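Local atomic coordinates of protein PUF4 (Saccharomyces cerevisiae, PDB entry 3BWT), a protein that binds mRNA as a Pumilio-family regulator, through the single-stranded RNA-binding domain of helical repeats that makes up this chain. Residues A256-N268 with I294-L306. Residues are numbered along the deposited sequence; the frame is centred on the assembly and turned at random.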
ATOM      1  N   ALA A 256      14.113  16.533   6.515  1.00 21.21           N
ATOM      2  CA  ALA A 256      14.941  17.582   7.115  1.00 29.72           C
ATOM      3  C   ALA A 256      16.219  17.111   7.813  1.00 24.84           C
ATOM      4  O   ALA A 256      17.284  17.676   7.570  1.00 24.79           O
ATOM      5  CB  ALA A 256      14.117  18.456   8.044  1.00 28.90           C
ATOM      6  N   ILE A 257      16.124  16.084   8.660  1.00 21.41           N
ATOM      7  CA  ILE A 257      17.289  15.666   9.447  1.00 20.95           C
ATOM      8  C   ILE A 257      18.362  14.941   8.660  1.00 25.12           C
ATOM      9  O   ILE A 257      19.432  14.667   9.201  1.00 34.29           O
ATOM     10  CB  ILE A 257      16.943  14.751  10.639  1.00 20.91           C
ATOM     11  CG1 ILE A 257      16.559  13.362  10.134  1.00 23.94           C
ATOM     12  CG2 ILE A 257      15.881  15.385  11.536  1.00 20.39           C
ATOM     13  CD1 ILE A 257      17.017  12.226  11.039  1.00 26.85           C
ATOM     14  N   VAL A 258      18.085  14.597   7.406  1.00 26.70           N
ATOM     15  CA  VAL A 258      19.107  13.955   6.584  1.00 19.81           C
ATOM     16  C   VAL A 258      19.379  14.732   5.309  1.00 21.23           C
ATOM     17  O   VAL A 258      20.257  14.364   4.534  1.00 28.58           O
ATOM     18  CB  VAL A 258      18.769  12.495   6.253  1.00 20.09           C
ATOM     19  CG1 VAL A 258      19.041  11.613   7.446  1.00 21.55           C
ATOM     20  CG2 VAL A 258      17.323  12.362   5.789  1.00 24.42           C
ATOM     21  N   SER A 259      18.636  15.816   5.105  1.00 22.02           N
ATOM     22  CA  SER A 259      18.826  16.678   3.938  1.00 24.29           C
ATOM     23  C   SER A 259      20.304  16.975   3.702  1.00 28.54           C
ATOM     24  O   SER A 259      20.859  16.668   2.645  1.00 26.86           O
ATOM     25  CB  SER A 259      18.084  18.010   4.117  1.00 22.09           C
ATOM     26  OG  SER A 259      16.716  17.823   4.452  1.00 27.83           O
ATOM     27  N   GLU A 260      20.942  17.547   4.716  1.00 27.35           N
ATOM     28  CA  GLU A 260      22.221  18.212   4.530  1.00 30.01           C
ATOM     29  C   GLU A 260      23.427  17.288   4.293  1.00 30.94           C
ATOM     30  O   GLU A 260      24.275  17.586   3.460  1.00 33.93           O
ATOM     31  CB  GLU A 260      22.429  19.256   5.637  1.00 33.24           C
ATOM     32  CG  GLU A 260      21.249  20.252   5.655  1.00 30.29           C
ATOM     33  CD  GLU A 260      21.433  21.458   6.566  1.00 43.44           C
ATOM     34  OE1 GLU A 260      22.465  21.547   7.271  1.00 39.90           O
ATOM     35  OE2 GLU A 260      20.519  22.320   6.575  1.00 38.92           O
ATOM     36  N   PRO A 261      23.496  16.154   4.995  1.00 30.04           N
ATOM     37  CA  PRO A 261      24.527  15.174   4.635  1.00 29.79           C
ATOM     38  C   PRO A 261      24.481  14.793   3.150  1.00 33.50           C
ATOM     39  O   PRO A 261      25.528  14.673   2.501  1.00 31.72           O
ATOM     40  CB  PRO A 261      24.158  13.967   5.491  1.00 31.65           C
ATOM     41  CG  PRO A 261      23.514  14.557   6.696  1.00 31.12           C
ATOM     42  CD  PRO A 261      22.772  15.780   6.220  1.00 32.39           C
ATOM     43  N   MET A 262      23.276  14.601   2.622  1.00 30.47           N
ATOM     44  CA  MET A 262      23.104  14.227   1.218  1.00 30.93           C
ATOM     45  C   MET A 262      23.522  15.357   0.287  1.00 26.54           C
ATOM     46  O   MET A 262      24.252  15.139  -0.679  1.00 29.06           O
ATOM     47  CB  MET A 262      21.653  13.813   0.928  1.00 23.79           C
ATOM     48  CG  MET A 262      21.417  13.294  -0.493  1.00 23.02           C
ATOM     49  SD  MET A 262      22.340  11.800  -0.944  1.00 26.04           S
ATOM     50  CE  MET A 262      21.568  10.588   0.120  1.00 17.89           C
ATOM     51  N   ILE A 263      23.041  16.562   0.576  1.00 26.47           N
ATOM     52  CA  ILE A 263      23.412  17.741  -0.191  1.00 25.73           C
ATOM     53  C   ILE A 263      24.925  17.897  -0.180  1.00 28.23           C
ATOM     54  O   ILE A 263      25.536  18.259  -1.185  1.00 28.67           O
ATOM     55  CB  ILE A 263      22.742  19.004   0.377  1.00 27.32           C
ATOM     56  CG1 ILE A 263      21.224  18.923   0.182  1.00 26.32           C
ATOM     57  CG2 ILE A 263      23.309  20.260  -0.273  1.00 19.88           C
ATOM     58  CD1 ILE A 263      20.460  20.090   0.772  1.00 25.84           C
ATOM     59  N   LEU A 264      25.523  17.596   0.965  1.00 27.25           N
ATOM     60  CA  LEU A 264      26.967  17.649   1.131  1.00 27.42           C
ATOM     61  C   LEU A 264      27.701  16.677   0.228  1.00 31.03           C
ATOM     62  O   LEU A 264      28.704  17.035  -0.392  1.00 37.38           O
ATOM     63  CB  LEU A 264      27.336  17.354   2.579  1.00 34.46           C
ATOM     64  CG  LEU A 264      27.661  18.572   3.430  1.00 37.66           C
ATOM     65  CD1 LEU A 264      27.812  18.153   4.885  1.00 49.57           C
ATOM     66  CD2 LEU A 264      28.930  19.230   2.907  1.00 31.78           C
ATOM     67  N   GLU A 265      27.216  15.442   0.181  1.00 33.16           N
ATOM     68  CA  GLU A 265      27.804  14.421  -0.677  1.00 35.39           C
ATOM     69  C   GLU A 265      27.774  14.874  -2.127  1.00 33.96           C
ATOM     70  O   GLU A 265      28.778  14.811  -2.842  1.00 33.72           O
ATOM     71  CB  GLU A 265      27.037  13.109  -0.539  1.00 38.38           C
ATOM     72  CG  GLU A 265      27.755  11.925  -1.151  1.00 43.33           C
ATOM     73  CD  GLU A 265      28.995  11.554  -0.376  1.00 41.77           C
ATOM     74  OE1 GLU A 265      29.135  12.035   0.767  1.00 35.51           O
ATOM     75  OE2 GLU A 265      29.825  10.784  -0.906  1.00 51.66           O
ATOM     76  N   ILE A 266      26.606  15.332  -2.555  1.00 31.74           N
ATOM     77  CA  ILE A 266      26.440  15.883  -3.895  1.00 36.15           C
ATOM     78  C   ILE A 266      27.430  17.025  -4.160  1.00 36.24           C
ATOM     79  O   ILE A 266      28.030  17.095  -5.232  1.00 42.24           O
ATOM     80  CB  ILE A 266      24.974  16.331  -4.129  1.00 26.94           C
ATOM     81  CG1 ILE A 266      24.068  15.095  -4.206  1.00 21.29           C
ATOM     82  CG2 ILE A 266      24.853  17.190  -5.375  1.00 20.02           C
ATOM     83  CD1 ILE A 266      22.598  15.398  -4.267  1.00 22.24           C
ATOM     84  N   LEU A 267      27.618  17.896  -3.171  1.00 33.45           N
ATOM     85  CA  LEU A 267      28.579  18.997  -3.280  1.00 34.08           C
ATOM     86  C   LEU A 267      30.032  18.545  -3.320  1.00 29.76           C
ATOM     87  O   LEU A 267      30.834  19.103  -4.060  1.00 28.66           O
ATOM     88  CB  LEU A 267      28.403  19.988  -2.128  1.00 31.14           C
ATOM     89  CG  LEU A 267      27.457  21.163  -2.375  1.00 37.22           C
ATOM     90  CD1 LEU A 267      27.187  21.894  -1.069  1.00 37.31           C
ATOM     91  CD2 LEU A 267      28.010  22.114  -3.436  1.00 29.42           C
ATOM     92  N   ASN A 268      30.375  17.546  -2.517  1.00 31.56           N
ATOM     93  CA  ASN A 268      31.773  17.161  -2.350  1.00 27.11           C
ATOM     94  C   ASN A 268      32.271  16.051  -3.273  1.00 39.01           C
ATOM     95  O   ASN A 268      33.251  16.239  -3.997  1.00 35.25           O
ATOM     96  CB  ASN A 268      32.047  16.811  -0.895  1.00 31.48           C
ATOM     97  CG  ASN A 268      31.946  18.022   0.016  1.00 45.20           C
ATOM     98  OD1 ASN A 268      32.310  19.137  -0.366  1.00 34.44           O
ATOM     99  ND2 ASN A 268      31.452  17.807   1.230  1.00 50.46           N
ATOM    100  N   ILE A 294      15.717  22.939  -1.189  1.00 26.10           N
ATOM    101  CA  ILE A 294      15.959  22.611   0.212  1.00 26.24           C
ATOM    102  C   ILE A 294      17.058  23.493   0.806  1.00 27.66           C
ATOM    103  O   ILE A 294      16.845  24.147   1.824  1.00 31.17           O
ATOM    104  CB  ILE A 294      16.329  21.121   0.412  1.00 25.40           C
ATOM    105  CG1 ILE A 294      15.152  20.225   0.039  1.00 27.73           C
ATOM    106  CG2 ILE A 294      16.751  20.857   1.856  1.00 26.87           C
ATOM    107  CD1 ILE A 294      13.865  20.590   0.749  1.00 25.41           C
ATOM    108  N   SER A 295      18.222  23.516   0.162  1.00 24.77           N
ATOM    109  CA  SER A 295      19.369  24.249   0.691  1.00 27.56           C
ATOM    110  C   SER A 295      19.083  25.741   0.889  1.00 33.96           C
ATOM    111  O   SER A 295      19.541  26.336   1.869  1.00 33.91           O
ATOM    112  CB  SER A 295      20.614  24.038  -0.175  1.00 24.66           C
ATOM    113  OG  SER A 295      20.462  24.648  -1.443  1.00 29.50           O
ATOM    114  N   HIS A 296      18.322  26.341  -0.027  1.00 27.66           N
ATOM    115  CA  HIS A 296      17.901  27.732   0.130  1.00 30.66           C
ATOM    116  C   HIS A 296      17.100  27.948   1.407  1.00 35.87           C
ATOM    117  O   HIS A 296      17.179  29.003   2.034  1.00 37.66           O
ATOM    118  CB  HIS A 296      17.051  28.187  -1.050  1.00 34.36           C
ATOM    119  CG  HIS A 296      16.455  29.550  -0.871  1.00 43.82           C
ATOM    120  ND1 HIS A 296      17.213  30.702  -0.880  1.00 41.18           N
ATOM    121  CD2 HIS A 296      15.174  29.946  -0.683  1.00 45.10           C
ATOM    122  CE1 HIS A 296      16.427  31.749  -0.705  1.00 44.30           C
ATOM    123  NE2 HIS A 296      15.184  31.318  -0.582  1.00 55.78           N
ATOM    124  N   LYS A 297      16.312  26.949   1.777  1.00 34.37           N
ATOM    125  CA  LYS A 297      15.462  27.059   2.951  1.00 39.46           C
ATOM    126  C   LYS A 297      16.216  26.747   4.243  1.00 37.31           C
ATOM    127  O   LYS A 297      16.007  27.396   5.265  1.00 37.71           O
ATOM    128  CB  LYS A 297      14.256  26.131   2.813  1.00 34.38           C
ATOM    129  CG  LYS A 297      13.330  26.486   1.666  1.00 39.60           C
ATOM    130  CD  LYS A 297      12.353  25.349   1.387  1.00 45.60           C
ATOM    131  CE  LYS A 297      11.232  25.790   0.453  1.00 52.61           C
ATOM    132  NZ  LYS A 297      10.271  24.680   0.176  1.00 65.65           N
ATOM    133  N   GLN A 298      17.100  25.757   4.191  1.00 33.51           N
ATOM    134  CA  GLN A 298      17.694  25.215   5.403  1.00 30.27           C
ATOM    135  C   GLN A 298      19.103  25.702   5.687  1.00 38.96           C
ATOM    136  O   GLN A 298      19.533  25.704   6.836  1.00 31.73           O
ATOM    137  CB  GLN A 298      17.705  23.690   5.349  1.00 30.65           C
ATOM    138  CG  GLN A 298      16.327  23.069   5.358  1.00 42.18           C
ATOM    139  CD  GLN A 298      16.370  21.566   5.194  1.00 39.69           C
ATOM    140  OE1 GLN A 298      17.424  20.942   5.359  1.00 40.68           O
ATOM    141  NE2 GLN A 298      15.224  20.972   4.864  1.00 36.98           N
ATOM    142  N   ASN A 299      19.836  26.091   4.650  1.00 38.24           N
ATOM    143  CA  ASN A 299      21.251  26.363   4.840  1.00 30.18           C
ATOM    144  C   ASN A 299      21.883  27.258   3.766  1.00 37.15           C
ATOM    145  O   ASN A 299      22.238  26.804   2.682  1.00 44.19           O
ATOM    146  CB  ASN A 299      21.999  25.039   4.977  1.00 25.50           C
ATOM    147  CG  ASN A 299      23.393  25.214   5.516  1.00 31.74           C
ATOM    148  OD1 ASN A 299      24.115  26.132   5.116  1.00 32.17           O
ATOM    149  ND2 ASN A 299      23.793  24.323   6.418  1.00 21.86           N
ATOM    150  N   ASP A 300      22.026  28.536   4.091  1.00 40.33           N
ATOM    151  CA  ASP A 300      22.559  29.529   3.167  1.00 38.52           C
ATOM    152  C   ASP A 300      23.963  29.190   2.681  1.00 39.85           C
ATOM    153  O   ASP A 300      24.317  29.472   1.538  1.00 35.22           O
ATOM    154  CB  ASP A 300      22.551  30.903   3.833  1.00 29.29           C
ATOM    155  CG  ASP A 300      21.206  31.234   4.443  1.00 58.16           C
ATOM    156  OD1 ASP A 300      20.220  31.355   3.681  1.00 61.01           O
ATOM    157  OD2 ASP A 300      21.132  31.359   5.684  1.00 69.24           O
ATOM    158  N   TYR A 301      24.765  28.590   3.550  1.00 31.43           N
ATOM    159  CA  TYR A 301      26.121  28.239   3.175  1.00 28.34           C
ATOM    160  C   TYR A 301      26.121  27.170   2.087  1.00 30.02           C
ATOM    161  O   TYR A 301      26.951  27.189   1.182  1.00 33.80           O
ATOM    162  CB  TYR A 301      26.922  27.777   4.392  1.00 29.99           C
ATOM    163  CG  TYR A 301      28.050  26.839   4.035  1.00 46.24           C
ATOM    164  CD1 TYR A 301      27.860  25.466   4.071  1.00 49.01           C
ATOM    165  CD2 TYR A 301      29.297  27.321   3.636  1.00 49.07           C
ATOM    166  CE1 TYR A 301      28.873  24.594   3.740  1.00 40.85           C
ATOM    167  CE2 TYR A 301      30.322  26.449   3.295  1.00 42.68           C
ATOM    168  CZ  TYR A 301      30.093  25.085   3.357  1.00 41.09           C
ATOM    169  OH  TYR A 301      31.077  24.189   3.041  1.00 49.31           O
ATOM    170  N   LEU A 302      25.184  26.236   2.176  1.00 37.94           N
ATOM    171  CA  LEU A 302      25.087  25.169   1.191  1.00 31.48           C
ATOM    172  C   LEU A 302      24.462  25.680  -0.108  1.00 28.48           C
ATOM    173  O   LEU A 302      24.896  25.317  -1.199  1.00 27.52           O
ATOM    174  CB  LEU A 302      24.298  23.983   1.757  1.00 31.87           C
ATOM    175  CG  LEU A 302      25.000  23.122   2.820  1.00 33.84           C
ATOM    176  CD1 LEU A 302      24.061  22.066   3.413  1.00 31.23           C
ATOM    177  CD2 LEU A 302      26.251  22.457   2.262  1.00 33.37           C
ATOM    178  N   TYR A 303      23.448  26.531   0.014  1.00 27.46           N
ATOM    179  CA  TYR A 303      22.758  27.086  -1.150  1.00 31.92           C
ATOM    180  C   TYR A 303      23.691  27.920  -2.029  1.00 37.20           C
ATOM    181  O   TYR A 303      23.744  27.755  -3.254  1.00 34.94           O
ATOM    182  CB  TYR A 303      21.570  27.937  -0.703  1.00 28.23           C
ATOM    183  CG  TYR A 303      20.892  28.684  -1.829  1.00 38.19           C
ATOM    184  CD1 TYR A 303      20.029  28.028  -2.706  1.00 33.16           C
ATOM    185  CD2 TYR A 303      21.115  30.050  -2.020  1.00 32.81           C
ATOM    186  CE1 TYR A 303      19.400  28.713  -3.743  1.00 34.79           C
ATOM    187  CE2 TYR A 303      20.494  30.743  -3.047  1.00 30.29           C
ATOM    188  CZ  TYR A 303      19.637  30.070  -3.905  1.00 44.73           C
ATOM    189  OH  TYR A 303      19.014  30.755  -4.921  1.00 40.79           O
ATOM    190  N   LYS A 304      24.416  28.828  -1.391  1.00 36.27           N
ATOM    191  CA  LYS A 304      25.385  29.654  -2.082  1.00 36.76           C
ATOM    192  C   LYS A 304      26.470  28.774  -2.682  1.00 35.63           C
ATOM    193  O   LYS A 304      26.954  29.036  -3.786  1.00 36.03           O
ATOM    194  CB  LYS A 304      25.983  30.695  -1.125  1.00 48.29           C
ATOM    195  CG  LYS A 304      24.969  31.751  -0.672  1.00 60.45           C
ATOM    196  CD  LYS A 304      24.127  32.233  -1.859  1.00 72.07           C
ATOM    197  CE  LYS A 304      23.204  33.390  -1.492  1.00 78.83           C
ATOM    198  NZ  LYS A 304      22.412  33.853  -2.676  1.00 68.67           N
ATOM    199  N   ARG A 305      26.837  27.720  -1.960  1.00 28.57           N
ATOM    200  CA  ARG A 305      27.835  26.794  -2.465  1.00 30.13           C
ATOM    201  C   ARG A 305      27.352  26.066  -3.731  1.00 43.11           C
ATOM    202  O   ARG A 305      28.079  25.989  -4.728  1.00 46.10           O
ATOM    203  CB  ARG A 305      28.266  25.812  -1.379  1.00 27.60           C
ATOM    204  CG  ARG A 305      29.355  24.887  -1.854  1.00 36.27           C
ATOM    205  CD  ARG A 305      29.853  23.967  -0.756  1.00 27.35           C
ATOM    206  NE  ARG A 305      30.887  23.058  -1.237  1.00 34.16           N
ATOM    207  CZ  ARG A 305      31.490  22.138  -0.487  1.00 44.05           C
ATOM    208  NH1 ARG A 305      31.187  22.007   0.803  1.00 49.64           N
ATOM    209  NH2 ARG A 305      32.418  21.360  -1.022  1.00 42.14           N
ATOM    210  N   LEU A 306      26.145  25.549  -3.687  1.00 33.62           N
ATOM    211  CA  LEU A 306      25.523  24.948  -4.863  1.00 29.95           C
ATOM    212  C   LEU A 306      25.381  25.958  -5.996  1.00 36.39           C
ATOM    213  O   LEU A 306      25.729  25.676  -7.140  1.00 35.89           O
ATOM    214  CB  LEU A 306      24.139  24.401  -4.523  1.00 31.52           C
ATOM    215  CG  LEU A 306      24.002  23.245  -3.536  1.00 33.06           C
ATOM    216  CD1 LEU A 306      22.531  22.985  -3.271  1.00 33.55           C
ATOM    217  CD2 LEU A 306      24.649  22.004  -4.093  1.00 33.85           C
TER
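Helix 256-268 lies beside both arms of a sharp helical corner: its axis passes that of helix 300-306 at 10.9 Å and only 29° from parallel, whereas helix 294-298 meets it at 121°. Asn299, where the chain leaves the first helix, suits the turn because its OD1 accepts from Leu302 N (3.1 Å) as the N-cap of the next helix. The same amide reaches across, ND2 donating to Glu260 OE1 at 3.2 Å in a fairly straight bond; the donor stands above the carboxylate plane, while OE1 lies near the plane of the amide. With CG beside its own backbone N (chi1 -56°) and the chain extended beyond, Glu260 carries its acid group to the corner and sets its CB and CG against Leu302 CD1. Replacing Glu260 with an alanine would probably leave Asn299 ND2 without this acceptor and the capping amide less firmly oriented.

Pumilio repeats 7 and 8 pack here as neighbours in the helical solenoid of the PUM-HD. Their apolar seam is knobs-into-holes: Ile263 enters among Ile294, Ser295, Leu302 and Leu306, its two branches dividing the work, CD1 touching Ile294 CG2 (3.9 Å) and CG2 resting against Leu302 and Leu306. Leu302 answers as a knob among Glu260, Ile263, Leu264 and Leu267. Small Ser295 gives Ile263 room, and its hydroxyl is bonded within its own helix to Ala291 O. Leu253 of helix 245-253 also touches Ile263.

Farther along, Leu267 is flanked by Leu306 and by the extended chain of Arg305, whose guanidinium carries Leu267 CB over one face. Arginine fits this partly exposed margin, since its methylenes cover the leucine, though the modelled approach of its charged end to Asn268 OD1 is implausibly close and its detail doubtful.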